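Local coordinates for photosystem II assembly protein Ycf48 (Thermosynechococcus elongatus, PDB 5OJ5) that binds the C-terminal extension of the D1 precursor and probably assists early photosystem II assembly and replacement of photodamaged D1, at residues 57-62 and 99-104. Sequence-based numbering, arbitrary orientation. Where two conformers were deposited one is given.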
loop_
_atom_site.group_PDB
_atom_site.type_symbol
_atom_site.label_atom_id
_atom_site.label_comp_id
_atom_site.label_asym_id
_atom_site.label_seq_id
_atom_site.Cartn_x
_atom_site.Cartn_y
_atom_site.Cartn_z
ATOM N N THR A 57 4.885 -8.272 11.223
ATOM C CA THR A 57 4.827 -7.593 9.931
ATOM C C THR A 57 3.921 -6.366 9.963
ATOM O O THR A 57 2.777 -6.441 10.408
ATOM C CB THR A 57 4.278 -8.578 8.906
ATOM O OG1 THR A 57 5.158 -9.723 8.838
ATOM C CG2 THR A 57 4.110 -7.971 7.517
ATOM N N ILE A 58 4.456 -5.248 9.496
ATOM C CA ILE A 58 3.706 -4.011 9.345
ATOM C C ILE A 58 3.030 -3.979 7.978
ATOM O O ILE A 58 3.656 -4.297 6.965
ATOM C CB ILE A 58 4.627 -2.803 9.579
ATOM C CG1 ILE A 58 5.296 -2.882 10.966
ATOM C CG2 ILE A 58 3.854 -1.504 9.408
ATOM C CD1 ILE A 58 4.351 -3.235 12.106
ATOM N N LEU A 59 1.769 -3.554 7.953
ATOM C CA LEU A 59 0.963 -3.585 6.742
ATOM C C LEU A 59 0.595 -2.230 6.185
ATOM O O LEU A 59 0.327 -2.127 4.984
ATOM C CB LEU A 59 -0.282 -4.426 6.970
ATOM C CG LEU A 59 0.013 -5.891 7.327
ATOM C CD1 LEU A 59 -1.304 -6.598 7.647
ATOM C CD2 LEU A 59 0.727 -6.579 6.161
ATOM N N ASP A 60 0.507 -1.188 7.006
ATOM C CA ASP A 60 0.086 0.112 6.489
ATOM C C ASP A 60 0.533 1.209 7.437
ATOM O O ASP A 60 0.869 0.964 8.606
ATOM C CB ASP A 60 -1.424 0.142 6.239
ATOM C CG ASP A 60 -1.839 1.210 5.235
ATOM O OD1 ASP A 60 -0.974 1.735 4.465
ATOM O OD2 ASP A 60 -3.052 1.500 5.215
ATOM N N MET A 61 0.486 2.450 6.941
ATOM C CA MET A 61 0.935 3.628 7.668
ATOM C C MET A 61 0.174 4.834 7.144
ATOM O O MET A 61 -0.053 4.935 5.951
ATOM C CB MET A 61 2.455 3.766 7.505
ATOM C CG MET A 61 3.091 4.952 8.213
ATOM S SD MET A 61 4.835 5.214 7.832
ATOM C CE MET A 61 5.565 3.706 8.426
ATOM N N SER A 62 -0.147 5.772 8.036
ATOM C CA SER A 62 -0.798 7.022 7.636
ATOM C C SER A 62 -0.435 8.125 8.608
ATOM O O SER A 62 -0.282 7.869 9.815
ATOM C CB SER A 62 -2.318 6.819 7.556
ATOM O OG SER A 62 -2.973 7.966 7.036
ATOM N N ASP A 99 -5.462 -11.399 17.704
ATOM C CA ASP A 99 -5.182 -12.073 16.443
ATOM C C ASP A 99 -5.538 -11.249 15.200
ATOM O O ASP A 99 -5.200 -11.629 14.063
ATOM C CB ASP A 99 -5.799 -13.472 16.455
ATOM C CG ASP A 99 -5.159 -14.354 17.479
ATOM O OD1 ASP A 99 -3.913 -14.345 17.563
ATOM O OD2 ASP A 99 -5.884 -15.031 18.225
ATOM N N TYR A 100 -6.072 -10.055 15.358
ATOM C CA TYR A 100 -6.482 -9.238 14.223
ATOM C C TYR A 100 -5.306 -8.856 13.340
ATOM O O TYR A 100 -4.233 -8.477 13.812
ATOM C CB TYR A 100 -7.134 -7.961 14.729
ATOM C CG TYR A 100 -8.411 -8.194 15.510
ATOM C CD1 TYR A 100 -9.581 -8.464 14.823
ATOM C CD2 TYR A 100 -8.456 -8.092 16.896
ATOM C CE1 TYR A 100 -10.806 -8.642 15.505
ATOM C CE2 TYR A 100 -9.666 -8.261 17.575
ATOM C CZ TYR A 100 -10.841 -8.534 16.870
ATOM O OH TYR A 100 -12.049 -8.733 17.479
ATOM N N ARG A 101 -5.519 -8.966 12.050
ATOM C CA ARG A 101 -4.596 -8.439 11.056
ATOM C C ARG A 101 -5.110 -7.058 10.706
ATOM O O ARG A 101 -6.142 -6.936 10.041
ATOM C CB ARG A 101 -4.629 -9.364 9.855
ATOM C CG ARG A 101 -3.753 -8.940 8.737
ATOM C CD ARG A 101 -4.016 -9.843 7.523
ATOM N NE ARG A 101 -3.274 -9.428 6.347
ATOM C CZ ARG A 101 -2.019 -9.776 6.064
ATOM N NH1 ARG A 101 -1.319 -10.615 6.845
ATOM N NH2 ARG A 101 -1.463 -9.313 4.953
ATOM N N PHE A 102 -4.423 -5.992 11.169
ATOM C CA PHE A 102 -4.817 -4.636 10.818
ATOM C C PHE A 102 -4.240 -4.334 9.448
ATOM O O PHE A 102 -3.028 -4.171 9.300
ATOM C CB PHE A 102 -4.323 -3.627 11.847
ATOM C CG PHE A 102 -4.977 -3.689 13.208
ATOM C CD1 PHE A 102 -6.229 -4.203 13.446
ATOM C CD2 PHE A 102 -4.307 -3.119 14.283
ATOM C CE1 PHE A 102 -6.776 -4.177 14.730
ATOM C CE2 PHE A 102 -4.871 -3.051 15.525
ATOM C CZ PHE A 102 -6.101 -3.618 15.747
ATOM N N ASN A 103 -5.114 -4.322 8.442
ATOM C CA ASN A 103 -4.766 -4.272 7.039
ATOM C C ASN A 103 -4.547 -2.844 6.544
ATOM O O ASN A 103 -3.867 -2.651 5.535
ATOM C CB ASN A 103 -5.962 -4.903 6.204
ATOM C CG ASN A 103 -6.054 -6.342 6.267
ATOM O OD1 ASN A 103 -5.059 -7.049 6.333
ATOM N ND2 ASN A 103 -7.276 -6.811 6.181
ATOM N N SER A 104 -5.182 -1.857 7.185
ATOM C CA SER A 104 -5.290 -0.536 6.585
ATOM C C SER A 104 -5.498 0.475 7.689
ATOM O O SER A 104 -6.294 0.243 8.600
ATOM C CB SER A 104 -6.446 -0.537 5.605
ATOM O OG SER A 104 -6.717 0.706 5.005
HETATM O O HOH W 1 -4.769 1.349 3.167
#
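L59 and D60 reach from the innermost strand of one blade of the seven-bladed beta-propeller to R101, F102, N103 and S104 on the innermost strand of the next. The two strands, 58-63 and 101-108, each begin a four-stranded antiparallel sheet, and their short segments run 45° apart. No hydrogen bond joins residues 57-62 to 99-104 directly; such bonds fall just beyond, at V105 and F107. Each strand carries a classic beta bulge, L59 and D60 facing V72 and N103 and S104 facing V115, and the two bulges lie side by side, the CA atoms of D60 and S104 5.4 Å apart.

L59 carries most of the packing. With CG anti to the carbonyl carbon (chi1 -61°), its side chain extends across the gap and sets CD1 3.4 Å from F102 O, a carbonyl oxygen buried here without a polar partner. The same methyl sits over the centre of the R101 guanidinium, 3.6 Å above its plane, the two side chains crossing nearly perpendicularly. R101 is the solvent side of the contact: its extended chain lies at the exposed margin, steadied by a weak bond from NE to OD1 of N103, whose ND2 is held by P144 O and E117 OE2.

Toward S104 the contact is polar and partly water-mediated. D60 OD2, 3.3 Å from S104 CA, accepts a hydrogen bond from V105 N, tying strand 58-63 directly to strand 101-108, while S104 OG is engaged by I147 N of the following blade. One water bridges these two oxygens, donating to D60 OD2 at 2.7 Å and lying 2.8 Å from S104 OG.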